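Local coordinates for insulinase family protease (PDB 3GO9), which belongs to the insulinase (M16) family of zinc peptidases, though it lacks the family's complete zinc-binding motif and its activity and substrate are unknown, at residues L90-L93 and W94-I98; Y174-K177 and G178-L181; Q228-K231 and A232-L236; K372-Q375 and L376-F380. One frame throughout, in Å; residues are numbered along the deposited sequence.

Contact 1: residues L90-L93 and W94-I98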
# COMPACT_ATOMS: atom_id res chain seq x y z
N LEU A 90 23.46 19.39 -4.61
CA LEU A 90 22.11 18.79 -4.79
C LEU A 90 22.16 17.58 -5.70
O LEU A 90 21.57 16.56 -5.40
CB LEU A 90 21.12 19.81 -5.33
CG LEU A 90 19.69 19.34 -5.54
CD1 LEU A 90 19.10 18.95 -4.26
CD2 LEU A 90 18.88 20.50 -6.19
N GLN A 91 22.90 17.72 -6.78
CA GLN A 91 23.08 16.62 -7.73
C GLN A 91 23.82 15.47 -7.02
O GLN A 91 23.46 14.29 -7.19
CB GLN A 91 23.87 17.10 -8.95
CG GLN A 91 24.38 15.95 -9.85
CD GLN A 91 25.09 16.45 -11.11
OE1 GLN A 91 26.27 16.82 -11.05
NE2 GLN A 91 24.38 16.41 -12.26
N SER A 92 24.86 15.78 -6.24
CA SER A 92 25.65 14.74 -5.55
C SER A 92 24.73 13.91 -4.61
O SER A 92 24.82 12.68 -4.57
CB SER A 92 26.83 15.34 -4.80
OG SER A 92 27.42 14.38 -3.92
N LEU A 93 23.85 14.58 -3.87
CA LEU A 93 22.95 13.86 -2.99
C LEU A 93 22.10 12.88 -3.77
O LEU A 93 22.00 11.70 -3.39
CB LEU A 93 22.03 14.80 -2.19
CG LEU A 93 20.90 14.15 -1.45
CD1 LEU A 93 21.39 13.20 -0.35
CD2 LEU A 93 20.02 15.29 -0.82
N TRP A 94 21.45 13.36 -4.83
CA TRP A 94 20.48 12.55 -5.53
C TRP A 94 21.12 11.43 -6.37
O TRP A 94 20.55 10.38 -6.53
CB TRP A 94 19.52 13.42 -6.31
CG TRP A 94 18.52 14.00 -5.40
CD1 TRP A 94 18.45 15.27 -4.94
CD2 TRP A 94 17.47 13.28 -4.77
NE1 TRP A 94 17.39 15.39 -4.06
CE2 TRP A 94 16.78 14.17 -3.94
CE3 TRP A 94 17.06 11.94 -4.83
CZ2 TRP A 94 15.67 13.78 -3.18
CZ3 TRP A 94 15.95 11.56 -4.08
CH2 TRP A 94 15.28 12.45 -3.31
N GLN A 95 22.35 11.62 -6.82
CA GLN A 95 23.12 10.55 -7.42
C GLN A 95 23.46 9.43 -6.49
O GLN A 95 23.82 8.34 -6.95
CB GLN A 95 24.42 11.08 -8.03
CG GLN A 95 24.12 11.81 -9.32
CD GLN A 95 25.31 12.32 -10.04
OE1 GLN A 95 26.31 12.70 -9.44
NE2 GLN A 95 25.19 12.41 -11.36
N GLN A 96 23.35 9.68 -5.19
CA GLN A 96 23.66 8.68 -4.17
C GLN A 96 22.44 8.48 -3.28
O GLN A 96 22.57 7.99 -2.15
CB GLN A 96 24.84 9.16 -3.35
CG GLN A 96 26.13 9.36 -4.17
CD GLN A 96 27.23 10.03 -3.34
OE1 GLN A 96 28.12 9.36 -2.84
NE2 GLN A 96 27.21 11.37 -3.27
N GLY A 97 21.25 8.78 -3.78
CA GLY A 97 20.07 8.73 -2.93
C GLY A 97 18.97 7.81 -3.35
O GLY A 97 17.85 7.94 -2.84
N ILE A 98 19.26 6.93 -4.30
CA ILE A 98 18.31 5.98 -4.86
C ILE A 98 18.73 4.52 -4.53
O ILE A 98 19.91 4.17 -4.62
CB ILE A 98 18.15 6.14 -6.37
CG1 ILE A 98 17.78 7.61 -6.77
CG2 ILE A 98 17.07 5.25 -6.94
CD1 ILE A 98 16.47 8.10 -6.18
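The backbone of Leu90-Gln95 keeps alpha-helical i to i+4 bonds, Trp94 N to Leu90 O at 3.3 Å and Gln95 N to Gln91 O at 2.9 Å, before the chain leaves helix 87-95 with Gln96 N turning back to Leu93 O at 3.0 Å, three residues earlier. Leu90 and Trp94 lie side by side and point the same way; Leu90 CD1 meets the indole at its edge, in the ring plane, 3.8 Å from Trp94 CD1. Leu93 CD2 sits over one face of that ring, 4.2 Å from Trp94 NE1. Trp134 of helix 125-140 packs edge-to-face with Trp94. On the polar side, the carboxamides of Gln91 and Gln95 are stacked, their planes only 7° apart, with Gln91 CG 3.8 Å from Gln95 CD. Gln96 folds back along the helix, its CG beside its own backbone N (chi1 -61°), which brings Gln96 NE2 to Ser92 O at 3.0 Å through a nearly straight bond (172°). Ser92 O lies in the Gln96 amide plane, whereas NE2 comes from above the carbonyl plane, not along a lone pair. Gln96 OE1 takes a bond from Arg124, so the two ends of one amide tie the last helical turn to a residue beside helix 125-140.

Contact 2: residues Y174-K177 and G178-L181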
# COMPACT_ATOMS: atom_id res chain seq x y z
N TYR A 174 -13.10 3.67 -13.30
CA TYR A 174 -14.34 3.01 -12.86
C TYR A 174 -14.46 3.00 -11.34
O TYR A 174 -15.48 3.40 -10.78
CB TYR A 174 -14.38 1.57 -13.41
CG TYR A 174 -15.62 0.83 -13.02
CD1 TYR A 174 -16.86 1.13 -13.60
CD2 TYR A 174 -15.61 -0.12 -12.05
CE1 TYR A 174 -18.02 0.45 -13.27
CE2 TYR A 174 -16.79 -0.80 -11.68
CZ TYR A 174 -17.98 -0.50 -12.28
OH TYR A 174 -19.14 -1.15 -11.90
N ARG A 175 -13.39 2.58 -10.67
CA ARG A 175 -13.41 2.43 -9.25
C ARG A 175 -13.64 3.72 -8.49
O ARG A 175 -14.25 3.69 -7.43
CB ARG A 175 -12.13 1.73 -8.76
CG ARG A 175 -12.15 1.28 -7.31
CD ARG A 175 -13.11 0.15 -7.06
NE ARG A 175 -13.41 -0.09 -5.64
CZ ARG A 175 -14.28 0.62 -4.91
NH1 ARG A 175 -14.89 1.69 -5.40
NH2 ARG A 175 -14.48 0.28 -3.65
N LEU A 176 -13.17 4.84 -9.06
CA LEU A 176 -13.33 6.18 -8.52
C LEU A 176 -14.79 6.68 -8.50
O LEU A 176 -15.13 7.65 -7.81
CB LEU A 176 -12.56 7.15 -9.38
CG LEU A 176 -11.05 7.28 -9.20
CD1 LEU A 176 -10.49 8.19 -10.30
CD2 LEU A 176 -10.75 7.89 -7.83
N LYS A 177 -15.65 6.07 -9.30
CA LYS A 177 -17.03 6.63 -9.41
C LYS A 177 -17.74 6.61 -8.04
O LYS A 177 -17.69 5.63 -7.26
CB LYS A 177 -17.84 5.91 -10.47
CG LYS A 177 -17.35 6.08 -11.88
CD LYS A 177 -18.18 5.30 -12.84
CE LYS A 177 -17.88 5.74 -14.29
NZ LYS A 177 -18.41 4.76 -15.27
N GLY A 178 -18.34 7.74 -7.71
CA GLY A 178 -19.07 7.89 -6.47
C GLY A 178 -18.23 8.29 -5.30
O GLY A 178 -18.77 8.44 -4.19
N SER A 179 -16.91 8.45 -5.51
CA SER A 179 -16.01 8.84 -4.44
C SER A 179 -15.80 10.33 -4.40
O SER A 179 -16.15 11.05 -5.34
CB SER A 179 -14.60 8.20 -4.60
OG SER A 179 -13.97 8.81 -5.68
N SER A 180 -15.14 10.77 -3.35
CA SER A 180 -14.73 12.18 -3.20
C SER A 180 -13.45 12.51 -3.93
O SER A 180 -12.97 13.63 -3.81
CB SER A 180 -14.52 12.52 -1.72
OG SER A 180 -13.34 11.95 -1.22
N LEU A 181 -12.91 11.53 -4.65
CA LEU A 181 -11.61 11.68 -5.31
C LEU A 181 -11.76 12.17 -6.73
O LEU A 181 -10.77 12.52 -7.40
CB LEU A 181 -10.89 10.35 -5.30
CG LEU A 181 -10.71 9.67 -3.93
CD1 LEU A 181 -9.78 8.48 -4.10
CD2 LEU A 181 -10.25 10.67 -2.95
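Leu176 O is gripped twice by a single residue, Ser179, whose backbone N lies 3.0 Å away and whose OG lies 2.7 Å away. The hydroxyl comes in the carbonyl plane, on a lone pair, while the N-H is tilted 33° out of it, so the two donors approach on distinct lines. Ser179 places OG between its own N and carbonyl carbon (chi1 71°), and from there the same oxygen also accepts from Leu181 N at 3.1 Å. Donating backwards and accepting forwards, this hydroxyl links two successive bends: a type II beta turn from Leu176 to Ser179, closed by the N-H bond, and an ST turn beginning at Ser179. Gly178 takes the third position of the beta turn with phi at +86°, a backbone angle at which a CB would be pressed against Lys177 O. The folded chain brings two apolar side chains together, crossing at about a right angle, with Leu176 CD2 3.5 Å from Leu181 CB and 3.9 Å from Leu181 CD1. The double turn leads the chain out of helix 170-175. Just ahead of it Arg175 forms a salt bridge with Asp274, and past it Leu181 rests on Tyr111.

Contact 3: residues Q228-K231 and A232-L236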
# COMPACT_ATOMS: atom_id res chain seq x y z
N GLN A 228 19.67 14.79 15.65
CA GLN A 228 19.74 15.44 14.40
C GLN A 228 18.35 15.75 13.86
O GLN A 228 18.14 16.78 13.18
CB GLN A 228 20.41 14.53 13.41
CG GLN A 228 21.86 14.46 13.58
CD GLN A 228 22.42 13.53 12.53
OE1 GLN A 228 22.30 12.35 12.68
NE2 GLN A 228 22.89 14.09 11.40
N ILE A 229 17.44 14.81 14.06
CA ILE A 229 16.04 15.05 13.60
C ILE A 229 15.46 16.25 14.35
O ILE A 229 14.83 17.12 13.74
CB ILE A 229 15.18 13.80 13.81
CG1 ILE A 229 15.58 12.71 12.79
CG2 ILE A 229 13.64 14.13 13.79
CD1 ILE A 229 15.06 11.32 13.18
N SER A 230 15.64 16.30 15.65
CA SER A 230 15.16 17.47 16.41
C SER A 230 15.73 18.78 15.92
O SER A 230 15.01 19.76 15.71
CB SER A 230 15.52 17.29 17.88
OG SER A 230 14.91 18.32 18.63
N LYS A 231 17.01 18.81 15.66
CA LYS A 231 17.66 20.04 15.21
C LYS A 231 17.22 20.44 13.80
O LYS A 231 17.13 21.62 13.50
CB LYS A 231 19.19 19.91 15.28
CG LYS A 231 19.73 19.59 16.70
CD LYS A 231 21.25 19.64 16.76
CE LYS A 231 21.78 19.49 18.18
NZ LYS A 231 21.76 18.12 18.69
N ALA A 232 16.92 19.47 12.93
CA ALA A 232 16.47 19.72 11.56
C ALA A 232 15.05 20.22 11.48
O ALA A 232 14.78 21.07 10.64
CB ALA A 232 16.67 18.50 10.68
N PHE A 233 14.16 19.66 12.31
CA PHE A 233 12.74 19.85 12.10
C PHE A 233 12.00 20.62 13.19
O PHE A 233 10.80 20.84 13.06
CB PHE A 233 12.04 18.51 11.86
CG PHE A 233 12.52 17.78 10.60
CD1 PHE A 233 13.41 16.75 10.70
CD2 PHE A 233 12.12 18.21 9.34
CE1 PHE A 233 13.87 16.11 9.58
CE2 PHE A 233 12.57 17.54 8.20
CZ PHE A 233 13.43 16.49 8.35
N SER A 234 12.67 20.96 14.28
CA SER A 234 11.94 21.56 15.41
C SER A 234 11.52 23.02 15.17
O SER A 234 10.66 23.54 15.92
CB SER A 234 12.74 21.44 16.71
OG SER A 234 13.96 22.18 16.63
N GLU A 235 12.09 23.65 14.16
CA GLU A 235 11.81 25.04 13.86
C GLU A 235 10.62 25.21 12.90
O GLU A 235 10.12 26.33 12.72
CB GLU A 235 13.14 25.70 13.43
CG GLU A 235 13.08 27.13 12.97
CD GLU A 235 12.57 28.10 13.99
OE1 GLU A 235 12.83 27.93 15.21
OE2 GLU A 235 11.91 29.01 13.48
N LEU A 236 10.08 24.11 12.33
CA LEU A 236 8.94 24.20 11.43
C LEU A 236 7.77 24.82 12.17
O LEU A 236 7.63 24.61 13.37
CB LEU A 236 8.53 22.83 10.92
CG LEU A 236 9.61 22.10 10.11
CD1 LEU A 236 9.08 20.72 9.78
CD2 LEU A 236 9.93 22.90 8.86
O HOH W 1 15.40 23.20 14.49
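Toward its C-terminal end, helix 222-233 carries Ile229 and Phe233 one turn apart on the same buried side, while Ser230 and Ser234 meet on another. Regular i to i+4 bonds hold the backbone: Ala232 N reaches Gln228 O at 3.0 Å, and Phe233 N reaches Ile229 O, also at 3.0 Å. Ile229 CG2 stands anti to its backbone N and touches Phe233 CD1 at 4.1 Å, a loose apolar contact between obliquely inclined side chains. The phenyl ring also turns its edge to the Ile229 carbonyl, with Phe233 CD1 3.4 Å from Ile229 O near the ring plane. This side of the helix belongs to the packing of helix 222-233 against the seven-stranded sheet: Ile229 and Phe233 both touch Leu214 of strand 212-218, and Phe233 stacks on Phe35. Phe233 to Leu236 form a type I beta turn near the end of the helix. Ser230 O accepts from Ser234 N at 3.0 Å and from Ser234 OG at 2.8 Å, the two donors coming from opposite faces of the carbonyl plane, tilted by 26° and 31°. Ser234 has a second conformer, so the hydroxyl bond describes one state only. In that state a water also joins Ser234 OG, at 2.8 Å, to the Lys231 carbonyl, though its distance to the latter is suspiciously short.

Contact 4: residues K372-Q375 and L376-F380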
# COMPACT_ATOMS: atom_id res chain seq x y z
N LYS A 372 1.99 -23.77 6.57
CA LYS A 372 1.92 -22.49 7.32
C LYS A 372 2.78 -22.55 8.57
O LYS A 372 3.38 -21.57 8.99
CB LYS A 372 0.45 -22.17 7.68
CG LYS A 372 -0.51 -21.95 6.49
CD LYS A 372 -0.01 -21.04 5.37
CE LYS A 372 0.20 -19.63 5.82
NZ LYS A 372 0.67 -18.81 4.67
N ASN A 373 2.85 -23.73 9.17
CA ASN A 373 3.72 -23.95 10.33
C ASN A 373 5.19 -23.83 9.94
O ASN A 373 6.01 -23.27 10.69
CB ASN A 373 3.42 -25.31 11.01
CG ASN A 373 2.32 -25.19 12.11
OD1 ASN A 373 2.44 -24.38 13.05
ND2 ASN A 373 1.26 -25.99 11.98
N ASP A 374 5.51 -24.31 8.74
CA ASP A 374 6.88 -24.15 8.22
C ASP A 374 7.25 -22.68 8.08
O ASP A 374 8.29 -22.23 8.56
CB ASP A 374 7.03 -24.85 6.86
CG ASP A 374 8.48 -24.84 6.36
OD1 ASP A 374 9.35 -25.35 7.10
OD2 ASP A 374 8.73 -24.31 5.27
N GLN A 375 6.38 -21.92 7.44
CA GLN A 375 6.59 -20.49 7.27
C GLN A 375 6.76 -19.76 8.58
O GLN A 375 7.63 -18.94 8.71
CB GLN A 375 5.45 -19.89 6.50
CG GLN A 375 5.25 -20.54 5.13
CD GLN A 375 3.94 -20.12 4.49
OE1 GLN A 375 3.31 -19.15 4.92
NE2 GLN A 375 3.55 -20.83 3.45
N LEU A 376 5.96 -20.10 9.60
CA LEU A 376 6.14 -19.50 10.90
C LEU A 376 7.47 -19.87 11.52
O LEU A 376 8.10 -19.06 12.19
CB LEU A 376 4.98 -19.89 11.83
CG LEU A 376 5.02 -19.31 13.24
CD1 LEU A 376 5.01 -17.79 13.22
CD2 LEU A 376 3.84 -19.87 14.03
N SER A 377 7.93 -21.10 11.29
CA SER A 377 9.20 -21.53 11.91
C SER A 377 10.35 -20.70 11.32
O SER A 377 11.38 -20.51 11.98
CB SER A 377 9.42 -23.04 11.71
OG SER A 377 9.81 -23.37 10.37
N LYS A 378 10.12 -20.17 10.12
CA LYS A 378 11.11 -19.39 9.35
C LYS A 378 11.03 -17.87 9.64
O LYS A 378 11.82 -17.10 9.09
CB LYS A 378 10.92 -19.63 7.84
CG LYS A 378 11.04 -21.11 7.35
CD LYS A 378 12.41 -21.75 7.49
CE LYS A 378 12.44 -23.25 6.97
NZ LYS A 378 11.79 -23.44 5.60
N LEU A 379 10.08 -17.44 10.49
CA LEU A 379 9.86 -16.02 10.81
C LEU A 379 11.14 -15.19 11.00
O LEU A 379 11.32 -14.14 10.36
CB LEU A 379 9.00 -15.89 12.08
CG LEU A 379 8.59 -14.47 12.48
CD1 LEU A 379 7.72 -13.87 11.38
CD2 LEU A 379 7.87 -14.45 13.84
N PHE A 380 12.02 -15.63 11.89
CA PHE A 380 13.18 -14.84 12.21
C PHE A 380 14.29 -14.98 11.15
O PHE A 380 15.08 -14.03 10.99
CB PHE A 380 13.70 -15.14 13.60
CG PHE A 380 12.79 -14.59 14.68
CD1 PHE A 380 12.70 -13.23 14.90
CD2 PHE A 380 11.98 -15.44 15.43
CE1 PHE A 380 11.83 -12.72 15.89
CE2 PHE A 380 11.13 -14.92 16.44
CZ PHE A 380 11.07 -13.58 16.66
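Electrostatic pairing comes first: Asp374 and Lys378, one turn apart, form a salt bridge with Lys378 NZ 3.2 Å from Asp374 OD2. Lys378 NZ meets this oxygen on its syn side, 24° out of the carboxylate plane, and makes a weak bond at 3.4 Å to Asp374 OD1. Bends at chi2 (-66°) and chi4 fold the lysine chain back over the helix to bring its amine there. A second charged group, Lys372 NZ, donates to Gln375 OE1 at 2.7 Å and forms a salt bridge with Glu297 of helix 283-309, so it ties a helical turn to that helix.

Among the hydrogen bonds to backbone oxygens, Ser377 OG donates to Asp374 O at 2.6 Å, in the carbonyl plane and on a lone pair. The regular pattern runs through Leu376 N to Lys372 O and Ser377 N to Asn373 O, both 3.0 Å. It then falters: Lys378 N divides itself between Asp374 O at 3.2 Å and Gln375 O at 3.1 Å, and both bonds are weak. This marks the break between helices 362-377 and 379-384.

Lys372, Asn373 and Leu376 meet helix 408-421. Leu376 touches Gln416, whose amide also bonds to Asn373 OD1, while Lys372 lies against Arg415; the salt bridge of Asp374 and Lys378 is borne on a different side of the helix.

In the fold
All four contacts are short-range, each placed where a helix ends or breaks, and none touches another. Contacts 1 and 3 are the nearest in space, their centres 22 Å apart and their closest atoms about 11 Å apart; helix 125-140 joins them, meeting Trp94 through Trp134 and Phe233 through Leu135 and Ser136. Contact 2 lies about 37 Å from contact 1, centre to centre, although both fall in the N-terminal M16 sequence range. Contact 4 lies across the chain's centre from contact 2, their centres 40 Å apart. None of their residues binds zinc at sites such as that of His72, Asp158 and Ile160; zinc ions lie about 11 Å from Gly97 and about 12 Å from the Leu379 side chain.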